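Local coordinates for interphotoreceptor retinoid-binding protein (Xenopus laevis, PDB 1J7X) that probably binds and carries retinoids through the interphotoreceptor matrix of the retina, using a unit related to family S41 peptidases of the ClpP/crotonase clan, at residues F220-Q225 and D269-G274; N179-S184 and H243-P248; Y206-H211 and D285-K290; V98-I103 and I108-F113. All blocks are in the same frame, centred on the assembly; numbering follows the deposited sequence.

Interaction 1 of 4, residues F220-Q225 and D269-G274; sequences FAYLMQ and DYWLGG
Y222 lays its phenol ring flat on the indole of W271 in a face-to-face stack, joining helix 216-226 of the beta-beta-alpha spiral to the loop that follows strand 254-265. The packing is tight here. The ring centroid of Y222 lies 3.8 Å from that of the five-membered ring of W271, the planes differ by 6°, and CD1 of Y222 comes to 3.4 Å from CE2 of W271. The two side chains run past each other in opposite directions. CB of Y222 therefore makes a CH-pi contact with the six-membered ring of W271, while the hydroxyl end reaches back to CB of W271, 3.8 Å from OH of Y222. In both residues CG is anti to the backbone N (chi1 -177° in Y222, -166° in W271), which brings the two rings together between helix and loop. CA of G273 lies 3.7 Å above the opposite face of W271, toward its rim, and F263 meets W271 edge-to-face, so the indole is buried. The other side is looser: D269 is exposed and brings its CB only to 4.5 Å from OH of Y222. No hydrogen bond crosses directly between the segments. The D265 carboxylate links them instead, OD2 being hydrogen-bonded to OH of Y222 and OD1 to the backbone N of D269.

Interaction 2 of 4, residues N179-S184 and H243-P248; sequences NRQQNS and HSKVFP
NZ of K245 donates a hydrogen bond of 2.8 Å to OE1 of Q181, an ammonium-to-amide link at the protein surface. The donor sits in the carbonyl plane, on a lone pair of OE1, with a C=O...N angle of 144°, an approach that probably lets the ammonium charge meet the negative end of the amide dipole. K245 reaches it with an extended chain that crosses the end of Q181 obliquely; CD and CE of K245 each lie 3.3 Å from OE1 of Q181, so the end of the lysine passes across the amide oxygen on its way to the bond. The amide nitrogen has a looser neighbour: NE2 of Q181 lies 4.0 Å from CZ of F247, at the edge of the ring and near its plane, with amide and ring planes 82° apart. F247 also leans on I14 and N18 of helix 2-18, while Q181 and K245 both rest on I260. Q181 is the third residue of a type I beta turn from N179 to Q182, and its CG stands beside the backbone N (chi1 -61°), sending the amide out toward the strand. The bond thus bridges over strand 254-265, which pairs antiparallel with 173-179 and with 244-248: a surface link between the two neighbours of one strand, made from the turn-bearing end of the beta hairpin 173-189.

Interaction 3 of 4, residues Y206-H211 and D285-K290; sequences YVLTSH and DEALDK
L208 points its side chain from strand 204-209 at the first turn of helix 287-296, and its two methyls divide the helix surface between them. CD2 turns to A287, 3.6 Å from A287 O and 4.1 Å from A287 CB, the alanine methyl pointing back at the strand. CD1 goes on to L288, 3.9 Å from its CA and 4.1 Å from its CB; L288 flanks the leucine rather than facing it and continues onto I144 of the neighbouring strand. CG of L208 stands beside the backbone N (chi1 -50°), which sets the fork astride the A287-L288 peptide. The contact is buried, and A291, one turn on, also touches L208. Cutting L208 back to an alanine would probably cost A287 its facing methyl and L288 one of its neighbours, opening a gap under the helix. T209 points away from this helix, its CG2 packing on A221 of helix 216-226. Helices on both faces of a sheet with parallel central strands mark the layered alpha/beta core of the ClpP/crotonase-type fold.

Interaction 4 of 4, residues V98-I103 and I108-F113; sequences VFKVSI and IGYLRF
K100 pairs with R112 and S102 with Y110 through backbone hydrogen bonds, two in each antiparallel hydrogen-bonded pair, all four N-to-O distances 2.8 Å. They zip strands 100-103 and 108-112 into a beta hairpin, the strand axes at 168°. CA-H...O contacts add to the ladder, V101 CA lying 3.2 Å from Y110 O. Among the apolar contacts, CG2 of V101 meets CD1 of L111 at 4.0 Å, while F99 and F113 lie side by side with ring planes at 48°. CE1 of F99 stands over one face of F113, and CD1 of F99 is 3.6 Å from CB of F113. F113 has its CG between backbone N and carbonyl carbon (chi1 58°), which keeps the rings adjacent. With an alanine here, F99 would probably lose the ring it leans over and be freer to turn. On the other face K100 NZ comes within 3.7 Å of Y110 CE2 and bonds weakly to S102 OG; Y110 OH is hydrogen-bonded to D146, and R112 forms a salt bridge with D114. The chemistry thus splits the hairpin: F99, V101 and L111 give helix 119-137 an apolar bed, while K100, S102, Y110 and R112 present a face held by polar partners.

How the interactions relate
From the N terminus, interaction 4 closes first, a short hairpin at the edge of the mixed sheet. Interaction 2 opens next at 179-184, then interaction 3 at 206-211 and interaction 1 at 220-225. Interaction 2 closes at 243-248 and so crosses both of these, whereas interaction 1 opens and closes within the span of interaction 3, which ends at 285-290. Interactions 3 and 4 serve the same mixed sheet, with centres about 14 Å apart. Interaction 1 joins helix 216-226 to the loop after strand 254-265 and touches interaction 3 where A221 CB packs 4.1 Å from T209 CG2; interaction 2 joins a turn and a strand of the antiparallel sheet, across the chain's centre from 3 and 4.

Interaction 1 of 4, residues F220-Q225 and D269-G274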
loop_
_atom_site.group_PDB
_atom_site.type_symbol
_atom_site.label_atom_id
_atom_site.label_comp_id
_atom_site.label_asym_id
_atom_site.label_seq_id
_atom_site.Cartn_x
_atom_site.Cartn_y
_atom_site.Cartn_z
ATOM N N PHE A 220 1.522 4.067 -2.390
ATOM C CA PHE A 220 1.774 5.364 -3.133
ATOM C C PHE A 220 0.749 6.386 -2.810
ATOM O O PHE A 220 1.074 7.580 -2.467
ATOM C CB PHE A 220 1.893 5.139 -4.662
ATOM C CG PHE A 220 2.124 6.373 -5.414
ATOM C CD1 PHE A 220 3.352 6.871 -5.580
ATOM C CD2 PHE A 220 1.056 7.053 -6.030
ATOM C CE1 PHE A 220 3.506 8.157 -6.207
ATOM C CE2 PHE A 220 1.248 8.169 -6.710
ATOM C CZ PHE A 220 2.457 8.730 -6.807
ATOM N N ALA A 221 -0.527 5.972 -2.899
ATOM C CA ALA A 221 -1.648 6.889 -2.605
ATOM C C ALA A 221 -1.587 7.384 -1.109
ATOM O O ALA A 221 -1.761 8.581 -0.763
ATOM C CB ALA A 221 -3.030 6.254 -2.849
ATOM N N TYR A 222 -1.396 6.393 -0.269
ATOM C CA TYR A 222 -1.306 6.706 1.208
ATOM C C TYR A 222 -0.207 7.747 1.509
ATOM O O TYR A 222 -0.431 8.771 2.185
ATOM C CB TYR A 222 -1.093 5.434 2.013
ATOM C CG TYR A 222 -1.065 5.700 3.487
ATOM C CD1 TYR A 222 -2.227 5.866 4.221
ATOM C CD2 TYR A 222 0.160 5.889 4.108
ATOM C CE1 TYR A 222 -2.138 6.190 5.641
ATOM C CE2 TYR A 222 0.235 6.258 5.489
ATOM C CZ TYR A 222 -0.936 6.360 6.229
ATOM O OH TYR A 222 -0.884 6.697 7.559
ATOM N N LEU A 223 0.958 7.463 0.922
ATOM C CA LEU A 223 2.120 8.344 1.097
ATOM C C LEU A 223 1.951 9.712 0.514
ATOM O O LEU A 223 2.265 10.770 1.171
ATOM C CB LEU A 223 3.388 7.649 0.589
ATOM C CG LEU A 223 3.780 6.513 1.489
ATOM C CD1 LEU A 223 4.917 5.809 0.803
ATOM C CD2 LEU A 223 4.256 7.002 2.942
HETATM N N MSE A 224 1.287 9.803 -0.637
HETATM C CA MSE A 224 0.985 11.099 -1.202
HETATM C C MSE A 224 0.047 11.821 -0.301
HETATM O O MSE A 224 0.134 13.054 -0.175
HETATM C CB MSE A 224 0.445 11.029 -2.652
HETATM C CG MSE A 224 1.249 12.077 -3.617
HETATM SE SE MSE A 224 2.751 11.853 -4.160
HETATM C CE MSE A 224 3.485 12.384 -3.164
ATOM N N GLN A 225 -0.846 11.062 0.338
ATOM C CA GLN A 225 -1.764 11.709 1.296
ATOM C C GLN A 225 -1.105 12.114 2.597
ATOM O O GLN A 225 -1.316 13.189 3.099
ATOM C CB GLN A 225 -2.987 10.683 1.528
ATOM C CG GLN A 225 -4.013 11.255 2.442
ATOM C CD GLN A 225 -5.110 10.243 2.727
ATOM O OE1 GLN A 225 -4.815 9.163 3.286
ATOM N NE2 GLN A 225 -6.310 10.490 2.172
ATOM N N ASP A 269 2.329 8.323 12.382
ATOM C CA ASP A 269 1.196 7.479 12.500
ATOM C C ASP A 269 1.490 6.071 11.999
ATOM O O ASP A 269 2.079 5.910 10.944
ATOM C CB ASP A 269 0.032 8.043 11.748
ATOM C CG ASP A 269 -0.412 9.406 12.279
ATOM O OD1 ASP A 269 -0.349 9.597 13.486
ATOM O OD2 ASP A 269 -0.805 10.329 11.538
ATOM N N TYR A 270 1.028 5.045 12.754
ATOM C CA TYR A 270 1.135 3.674 12.286
ATOM C C TYR A 270 -0.039 3.357 11.360
ATOM O O TYR A 270 -1.219 3.500 11.744
ATOM C CB TYR A 270 1.025 2.686 13.497
ATOM C CG TYR A 270 2.246 2.649 14.344
ATOM C CD1 TYR A 270 2.620 3.766 15.120
ATOM C CD2 TYR A 270 3.016 1.548 14.368
ATOM C CE1 TYR A 270 3.766 3.708 15.919
ATOM C CE2 TYR A 270 4.185 1.495 15.128
ATOM C CZ TYR A 270 4.514 2.557 15.932
ATOM O OH TYR A 270 5.639 2.616 16.760
ATOM N N TRP A 271 0.234 2.991 10.144
ATOM C CA TRP A 271 -0.841 2.610 9.250
ATOM C C TRP A 271 -1.189 1.165 9.379
ATOM O O TRP A 271 -0.338 0.273 9.130
ATOM C CB TRP A 271 -0.391 2.922 7.823
ATOM C CG TRP A 271 -1.521 2.880 6.859
ATOM C CD1 TRP A 271 -2.817 3.022 7.081
ATOM C CD2 TRP A 271 -1.369 2.564 5.466
ATOM N NE1 TRP A 271 -3.532 2.784 5.898
ATOM C CE2 TRP A 271 -2.630 2.563 4.893
ATOM C CE3 TRP A 271 -0.276 2.317 4.648
ATOM C CZ2 TRP A 271 -2.822 2.352 3.548
ATOM C CZ3 TRP A 271 -0.515 2.128 3.241
ATOM C CH2 TRP A 271 -1.740 2.127 2.765
ATOM N N LEU A 272 -2.407 0.867 9.765
ATOM C CA LEU A 272 -2.842 -0.491 9.905
ATOM C C LEU A 272 -3.456 -1.107 8.581
ATOM O O LEU A 272 -4.053 -2.177 8.587
ATOM C CB LEU A 272 -3.839 -0.597 11.015
ATOM C CG LEU A 272 -3.297 -0.272 12.406
ATOM C CD1 LEU A 272 -1.955 -0.947 12.651
ATOM C CD2 LEU A 272 -3.161 1.157 12.588
ATOM N N GLY A 273 -3.379 -0.352 7.498
ATOM C CA GLY A 273 -3.895 -0.810 6.237
ATOM C C GLY A 273 -5.379 -0.959 6.286
ATOM O O GLY A 273 -6.072 -0.235 6.919
ATOM N N GLY A 274 -5.858 -1.954 5.647
ATOM C CA GLY A 274 -7.315 -2.135 5.596
ATOM C C GLY A 274 -7.947 -1.223 4.535
ATOM O O GLY A 274 -9.171 -1.273 4.391
#

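Interaction 2 of 4, residues N179-S184 and H243-P248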
loop_
_atom_site.group_PDB
_atom_site.type_symbol
_atom_site.label_atom_id
_atom_site.label_comp_id
_atom_site.label_asym_id
_atom_site.label_seq_id
_atom_site.Cartn_x
_atom_site.Cartn_y
_atom_site.Cartn_z
ATOM N N ASN A 179 10.257 -4.240 10.780
ATOM C CA ASN A 179 10.028 -5.664 10.528
ATOM C C ASN A 179 10.400 -6.453 11.815
ATOM O O ASN A 179 11.622 -6.578 12.170
ATOM C CB ASN A 179 10.894 -6.130 9.397
ATOM C CG ASN A 179 10.548 -7.511 8.940
ATOM O OD1 ASN A 179 10.306 -8.359 9.777
ATOM N ND2 ASN A 179 10.440 -7.732 7.585
ATOM N N ARG A 180 9.372 -6.966 12.484
ATOM C CA ARG A 180 9.508 -7.726 13.722
ATOM C C ARG A 180 10.367 -8.937 13.512
ATOM O O ARG A 180 11.236 -9.198 14.319
ATOM C CB ARG A 180 8.133 -8.183 14.234
ATOM C CG ARG A 180 8.155 -9.126 15.448
ATOM C CD ARG A 180 8.728 -8.486 16.660
ATOM N NE ARG A 180 10.103 -8.837 16.824
ATOM C CZ ARG A 180 10.523 -10.058 17.160
ATOM N NH1 ARG A 180 9.656 -11.044 17.392
ATOM N NH2 ARG A 180 11.826 -10.287 17.269
ATOM N N GLN A 181 10.114 -9.679 12.443
ATOM C CA GLN A 181 10.833 -10.912 12.175
ATOM C C GLN A 181 12.353 -10.690 12.277
ATOM O O GLN A 181 13.129 -11.633 12.395
ATOM C CB GLN A 181 10.471 -11.506 10.794
ATOM C CG GLN A 181 9.004 -11.878 10.649
ATOM C CD GLN A 181 8.728 -12.980 9.643
ATOM O OE1 GLN A 181 9.065 -12.874 8.441
ATOM N NE2 GLN A 181 8.062 -14.033 10.109
ATOM N N GLN A 182 12.755 -9.439 12.214
ATOM C CA GLN A 182 14.134 -9.058 12.377
ATOM C C GLN A 182 14.094 -7.739 13.082
ATOM O O GLN A 182 13.175 -7.495 13.857
ATOM C CB GLN A 182 14.842 -8.998 11.043
ATOM C CG GLN A 182 14.011 -8.451 9.932
ATOM C CD GLN A 182 14.464 -8.934 8.560
ATOM O OE1 GLN A 182 15.623 -8.750 8.195
ATOM N NE2 GLN A 182 13.556 -9.558 7.797
ATOM N N ASN A 183 15.084 -6.896 12.878
ATOM C CA ASN A 183 15.015 -5.568 13.499
ATOM C C ASN A 183 15.204 -4.480 12.429
ATOM O O ASN A 183 16.124 -3.654 12.489
ATOM C CB ASN A 183 16.029 -5.451 14.615
ATOM C CG ASN A 183 15.575 -6.147 15.915
ATOM O OD1 ASN A 183 16.336 -6.215 16.892
ATOM N ND2 ASN A 183 14.339 -6.636 15.936
ATOM N N SER A 184 14.336 -4.515 11.428
ATOM C CA SER A 184 14.347 -3.571 10.332
ATOM C C SER A 184 14.517 -2.108 10.833
ATOM O O SER A 184 15.578 -1.489 10.738
ATOM C CB SER A 184 13.030 -3.750 9.535
ATOM O OG SER A 184 12.805 -2.831 8.470
ATOM N N HIS A 243 2.321 -6.502 4.306
ATOM C CA HIS A 243 2.875 -6.353 5.639
ATOM C C HIS A 243 2.634 -7.562 6.545
ATOM O O HIS A 243 3.011 -7.525 7.698
ATOM C CB HIS A 243 2.302 -5.092 6.300
ATOM C CG HIS A 243 2.602 -3.835 5.548
ATOM N ND1 HIS A 243 1.928 -2.658 5.785
ATOM C CD2 HIS A 243 3.495 -3.566 4.566
ATOM C CE1 HIS A 243 2.433 -1.694 5.034
ATOM N NE2 HIS A 243 3.351 -2.228 4.247
ATOM N N SER A 244 1.993 -8.566 6.138
ATOM C CA SER A 244 1.679 -9.740 6.979
ATOM C C SER A 244 2.146 -11.038 6.379
ATOM O O SER A 244 2.544 -11.110 5.205
ATOM C CB SER A 244 0.203 -9.830 7.206
ATOM O OG SER A 244 -0.381 -8.564 7.619
ATOM N N LYS A 245 2.067 -12.093 7.183
ATOM C CA LYS A 245 2.371 -13.470 6.739
ATOM C C LYS A 245 1.304 -14.364 7.374
ATOM O O LYS A 245 0.734 -14.038 8.443
ATOM C CB LYS A 245 3.772 -13.864 7.212
ATOM C CG LYS A 245 4.891 -13.103 6.499
ATOM C CD LYS A 245 6.300 -13.696 6.741
ATOM C CE LYS A 245 7.347 -13.269 5.680
ATOM N NZ LYS A 245 8.711 -13.960 5.847
ATOM N N VAL A 246 1.030 -15.446 6.728
ATOM C CA VAL A 246 0.062 -16.367 7.165
ATOM C C VAL A 246 0.739 -17.568 7.818
ATOM O O VAL A 246 1.714 -18.111 7.268
ATOM C CB VAL A 246 -0.824 -16.813 6.056
ATOM C CG1 VAL A 246 -1.919 -17.740 6.548
ATOM C CG2 VAL A 246 -1.500 -15.554 5.407
ATOM N N PHE A 247 0.196 -18.003 8.975
ATOM C CA PHE A 247 0.714 -19.172 9.711
ATOM C C PHE A 247 -0.385 -20.177 9.964
ATOM O O PHE A 247 -1.352 -19.887 10.610
ATOM C CB PHE A 247 1.337 -18.717 11.032
ATOM C CG PHE A 247 2.457 -17.717 10.881
ATOM C CD1 PHE A 247 2.216 -16.355 10.755
ATOM C CD2 PHE A 247 3.794 -18.124 10.983
ATOM C CE1 PHE A 247 3.220 -15.474 10.560
ATOM C CE2 PHE A 247 4.843 -17.170 10.925
ATOM C CZ PHE A 247 4.546 -15.856 10.695
ATOM N N PRO A 248 -0.271 -21.371 9.417
ATOM C CA PRO A 248 -1.305 -22.360 9.550
ATOM C C PRO A 248 -1.189 -22.962 10.900
ATOM O O PRO A 248 -0.129 -22.826 11.532
ATOM C CB PRO A 248 -0.946 -23.377 8.436
ATOM C CG PRO A 248 0.521 -23.358 8.518
ATOM C CD PRO A 248 0.836 -21.854 8.603
#

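Interaction 3 of 4, residues Y206-H211 and D285-K290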
loop_
_atom_site.group_PDB
_atom_site.type_symbol
_atom_site.label_atom_id
_atom_site.label_comp_id
_atom_site.label_asym_id
_atom_site.label_seq_id
_atom_site.Cartn_x
_atom_site.Cartn_y
_atom_site.Cartn_z
ATOM N N TYR A 206 -3.825 15.185 -7.831
ATOM C CA TYR A 206 -5.037 14.461 -7.471
ATOM C C TYR A 206 -4.956 12.985 -7.832
ATOM O O TYR A 206 -4.729 12.658 -8.981
ATOM C CB TYR A 206 -6.204 15.119 -8.129
ATOM C CG TYR A 206 -6.284 16.580 -7.771
ATOM C CD1 TYR A 206 -5.548 17.526 -8.472
ATOM C CD2 TYR A 206 -7.027 17.022 -6.657
ATOM C CE1 TYR A 206 -5.538 18.885 -8.125
ATOM C CE2 TYR A 206 -7.087 18.319 -6.345
ATOM C CZ TYR A 206 -6.301 19.277 -7.048
ATOM O OH TYR A 206 -6.335 20.593 -6.612
ATOM N N VAL A 207 -5.032 12.073 -6.822
ATOM C CA VAL A 207 -4.909 10.641 -7.031
ATOM C C VAL A 207 -6.229 9.970 -6.934
ATOM O O VAL A 207 -6.941 10.164 -5.953
ATOM C CB VAL A 207 -3.970 10.030 -6.005
ATOM C CG1 VAL A 207 -3.798 8.601 -6.269
ATOM C CG2 VAL A 207 -2.626 10.744 -6.069
ATOM N N LEU A 208 -6.636 9.280 -7.970
ATOM C CA LEU A 208 -7.905 8.597 -8.059
ATOM C C LEU A 208 -7.743 7.181 -7.573
ATOM O O LEU A 208 -6.870 6.427 -8.047
ATOM C CB LEU A 208 -8.460 8.598 -9.493
ATOM C CG LEU A 208 -8.506 9.939 -10.227
ATOM C CD1 LEU A 208 -9.295 9.730 -11.516
ATOM C CD2 LEU A 208 -9.039 11.044 -9.444
ATOM N N THR A 209 -8.655 6.728 -6.682
ATOM C CA THR A 209 -8.606 5.385 -6.185
ATOM C C THR A 209 -9.918 4.640 -6.288
ATOM O O THR A 209 -10.972 5.276 -6.338
ATOM C CB THR A 209 -8.222 5.374 -4.650
ATOM O OG1 THR A 209 -9.255 6.137 -3.966
ATOM C CG2 THR A 209 -6.825 5.996 -4.452
ATOM N N SER A 210 -9.839 3.336 -6.284
ATOM C CA SER A 210 -10.988 2.414 -6.276
ATOM C C SER A 210 -10.751 1.309 -5.255
ATOM O O SER A 210 -9.633 1.085 -4.781
ATOM C CB SER A 210 -11.266 1.725 -7.653
ATOM O OG SER A 210 -10.390 0.713 -7.983
ATOM N N HIS A 211 -11.815 0.494 -5.029
ATOM C CA HIS A 211 -11.709 -0.667 -4.209
ATOM C C HIS A 211 -10.768 -1.693 -4.770
ATOM O O HIS A 211 -10.380 -2.596 -4.063
ATOM C CB HIS A 211 -13.061 -1.317 -4.007
ATOM C CG HIS A 211 -13.669 -1.856 -5.281
ATOM N ND1 HIS A 211 -13.594 -3.195 -5.631
ATOM C CD2 HIS A 211 -14.407 -1.260 -6.244
ATOM C CE1 HIS A 211 -14.193 -3.371 -6.797
ATOM N NE2 HIS A 211 -14.666 -2.212 -7.201
ATOM N N ASP A 285 -16.414 5.550 -10.508
ATOM C CA ASP A 285 -16.845 6.213 -11.754
ATOM C C ASP A 285 -16.975 7.707 -11.648
ATOM O O ASP A 285 -17.012 8.415 -12.659
ATOM C CB ASP A 285 -18.154 5.648 -12.225
ATOM C CG ASP A 285 -18.108 4.243 -12.531
ATOM O OD1 ASP A 285 -17.098 3.766 -13.074
ATOM O OD2 ASP A 285 -19.095 3.479 -12.274
ATOM N N GLU A 286 -17.084 8.245 -10.469
ATOM C CA GLU A 286 -17.224 9.687 -10.268
ATOM C C GLU A 286 -15.971 10.420 -9.914
ATOM O O GLU A 286 -15.976 11.640 -9.817
ATOM C CB GLU A 286 -18.287 9.886 -9.105
ATOM C CG GLU A 286 -19.547 9.006 -9.271
ATOM C CD GLU A 286 -20.582 9.182 -8.080
ATOM O OE1 GLU A 286 -21.672 8.537 -8.029
ATOM O OE2 GLU A 286 -20.299 9.967 -7.142
ATOM N N ALA A 287 -14.868 9.696 -9.731
ATOM C CA ALA A 287 -13.625 10.304 -9.269
ATOM C C ALA A 287 -12.965 11.285 -10.152
ATOM O O ALA A 287 -12.421 12.308 -9.701
ATOM C CB ALA A 287 -12.656 9.177 -8.860
ATOM N N LEU A 288 -13.013 11.021 -11.439
ATOM C CA LEU A 288 -12.387 11.980 -12.401
ATOM C C LEU A 288 -13.178 13.279 -12.444
ATOM O O LEU A 288 -12.608 14.340 -12.398
ATOM C CB LEU A 288 -12.290 11.324 -13.801
ATOM C CG LEU A 288 -11.561 12.172 -14.829
ATOM C CD1 LEU A 288 -10.202 12.614 -14.384
ATOM C CD2 LEU A 288 -11.551 11.359 -16.156
ATOM N N ASP A 289 -14.488 13.155 -12.458
ATOM C CA ASP A 289 -15.363 14.355 -12.395
ATOM C C ASP A 289 -15.181 15.175 -11.169
ATOM O O ASP A 289 -15.047 16.411 -11.193
ATOM C CB ASP A 289 -16.800 13.983 -12.484
ATOM C CG ASP A 289 -17.234 13.632 -13.920
ATOM O OD1 ASP A 289 -16.501 14.068 -14.845
ATOM O OD2 ASP A 289 -18.195 12.853 -14.143
ATOM N N LYS A 290 -15.028 14.477 -10.050
ATOM C CA LYS A 290 -14.701 15.146 -8.805
ATOM C C LYS A 290 -13.397 15.868 -8.724
ATOM O O LYS A 290 -13.281 17.016 -8.258
ATOM C CB LYS A 290 -14.825 14.118 -7.663
ATOM C CG LYS A 290 -14.675 14.697 -6.313
ATOM C CD LYS A 290 -15.887 15.520 -5.893
ATOM C CE LYS A 290 -15.819 16.090 -4.533
ATOM N NZ LYS A 290 -17.152 16.859 -4.263
#

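Interaction 4 of 4, residues V98-I103 and I108-F113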
loop_
_atom_site.group_PDB
_atom_site.type_symbol
_atom_site.label_atom_id
_atom_site.label_comp_id
_atom_site.label_asym_id
_atom_site.label_seq_id
_atom_site.Cartn_x
_atom_site.Cartn_y
_atom_site.Cartn_z
ATOM N N VAL A 98 2.244 1.023 -21.111
ATOM C CA VAL A 98 2.154 0.904 -19.663
ATOM C C VAL A 98 1.611 2.175 -19.065
ATOM O O VAL A 98 0.829 2.150 -18.095
ATOM C CB VAL A 98 3.501 0.586 -18.999
ATOM C CG1 VAL A 98 3.432 0.778 -17.488
ATOM C CG2 VAL A 98 3.965 -0.762 -19.370
ATOM N N PHE A 99 2.026 3.306 -19.588
ATOM C CA PHE A 99 1.598 4.646 -19.065
ATOM C C PHE A 99 0.775 5.395 -20.057
ATOM O O PHE A 99 1.287 5.689 -21.137
ATOM C CB PHE A 99 2.785 5.486 -18.691
ATOM C CG PHE A 99 3.738 4.861 -17.718
ATOM C CD1 PHE A 99 3.520 5.000 -16.330
ATOM C CD2 PHE A 99 4.783 4.086 -18.092
ATOM C CE1 PHE A 99 4.343 4.409 -15.505
ATOM C CE2 PHE A 99 5.635 3.535 -17.257
ATOM C CZ PHE A 99 5.459 3.740 -15.904
ATOM N N LYS A 100 -0.475 5.732 -19.737
ATOM C CA LYS A 100 -1.369 6.529 -20.566
ATOM C C LYS A 100 -1.341 7.955 -20.060
ATOM O O LYS A 100 -1.688 8.220 -18.885
ATOM C CB LYS A 100 -2.772 5.965 -20.499
ATOM C CG LYS A 100 -3.874 6.837 -21.141
ATOM C CD LYS A 100 -5.276 6.236 -20.861
ATOM C CE LYS A 100 -6.354 6.860 -21.670
ATOM N NZ LYS A 100 -6.566 8.290 -21.416
ATOM N N VAL A 101 -0.904 8.867 -20.918
ATOM C CA VAL A 101 -0.794 10.232 -20.563
ATOM C C VAL A 101 -1.623 11.105 -21.526
ATOM O O VAL A 101 -1.415 10.933 -22.772
ATOM C CB VAL A 101 0.644 10.687 -20.637
ATOM C CG1 VAL A 101 0.811 12.104 -20.193
ATOM C CG2 VAL A 101 1.500 9.742 -19.807
ATOM N N SER A 102 -2.467 11.979 -20.956
ATOM C CA SER A 102 -3.343 12.915 -21.747
ATOM C C SER A 102 -3.199 14.278 -21.174
ATOM O O SER A 102 -2.937 14.474 -19.954
ATOM C CB SER A 102 -4.865 12.523 -21.667
ATOM O OG SER A 102 -5.092 11.157 -21.960
ATOM N N ILE A 103 -3.429 15.293 -22.006
ATOM C CA ILE A 103 -3.474 16.608 -21.496
ATOM C C ILE A 103 -4.957 16.962 -21.646
ATOM O O ILE A 103 -5.452 17.150 -22.782
ATOM C CB ILE A 103 -2.618 17.578 -22.274
ATOM C CG1 ILE A 103 -1.138 17.163 -22.316
ATOM C CG2 ILE A 103 -2.815 18.985 -21.710
ATOM C CD1 ILE A 103 -0.567 17.089 -20.914
ATOM N N ILE A 108 -4.882 20.232 -17.708
ATOM C CA ILE A 108 -4.802 19.360 -16.545
ATOM C C ILE A 108 -4.177 18.064 -17.084
ATOM O O ILE A 108 -4.646 17.558 -17.915
ATOM C CB ILE A 108 -6.211 18.989 -16.075
ATOM C CG1 ILE A 108 -7.042 20.184 -15.563
ATOM C CG2 ILE A 108 -6.183 17.859 -15.037
ATOM C CD1 ILE A 108 -6.405 20.662 -14.450
ATOM N N GLY A 109 -3.097 17.606 -16.493
ATOM C CA GLY A 109 -2.414 16.407 -16.902
ATOM C C GLY A 109 -3.185 15.203 -16.388
ATOM O O GLY A 109 -3.673 15.269 -15.216
ATOM N N TYR A 110 -3.249 14.152 -17.197
ATOM C CA TYR A 110 -3.868 12.906 -16.820
ATOM C C TYR A 110 -2.849 11.769 -17.019
ATOM O O TYR A 110 -2.241 11.660 -18.145
ATOM C CB TYR A 110 -5.083 12.592 -17.700
ATOM C CG TYR A 110 -5.706 11.228 -17.405
ATOM C CD1 TYR A 110 -6.558 11.049 -16.277
ATOM C CD2 TYR A 110 -5.415 10.131 -18.178
ATOM C CE1 TYR A 110 -7.126 9.790 -16.020
ATOM C CE2 TYR A 110 -5.927 8.921 -17.855
ATOM C CZ TYR A 110 -6.803 8.723 -16.792
ATOM O OH TYR A 110 -7.353 7.505 -16.570
ATOM N N LEU A 111 -2.525 11.060 -15.943
ATOM C CA LEU A 111 -1.542 9.945 -15.955
ATOM C C LEU A 111 -2.198 8.727 -15.412
ATOM O O LEU A 111 -2.695 8.708 -14.273
ATOM C CB LEU A 111 -0.336 10.273 -15.087
ATOM C CG LEU A 111 0.628 9.180 -14.788
ATOM C CD1 LEU A 111 1.157 8.535 -16.036
ATOM C CD2 LEU A 111 1.695 9.721 -13.990
ATOM N N ARG A 112 -2.309 7.682 -16.220
ATOM C CA ARG A 112 -2.783 6.413 -15.787
ATOM C C ARG A 112 -1.782 5.340 -16.000
ATOM O O ARG A 112 -1.148 5.300 -17.076
ATOM C CB ARG A 112 -4.108 6.001 -16.469
ATOM C CG ARG A 112 -4.554 4.588 -16.179
ATOM C CD ARG A 112 -5.846 4.240 -16.829
ATOM N NE ARG A 112 -6.095 2.819 -16.736
ATOM C CZ ARG A 112 -7.098 2.228 -17.310
ATOM N NH1 ARG A 112 -7.957 2.956 -18.071
ATOM N NH2 ARG A 112 -7.247 0.905 -17.203
ATOM N N PHE A 113 -1.636 4.412 -14.987
ATOM C CA PHE A 113 -0.859 3.211 -15.128
ATOM C C PHE A 113 -1.468 2.216 -14.125
ATOM O O PHE A 113 -2.003 2.670 -13.121
ATOM C CB PHE A 113 0.643 3.375 -15.003
ATOM C CG PHE A 113 1.109 3.966 -13.688
ATOM C CD1 PHE A 113 0.904 5.300 -13.405
ATOM C CD2 PHE A 113 1.671 3.145 -12.737
ATOM C CE1 PHE A 113 1.316 5.797 -12.252
ATOM C CE2 PHE A 113 2.130 3.707 -11.594
ATOM C CZ PHE A 113 1.932 4.982 -11.344
#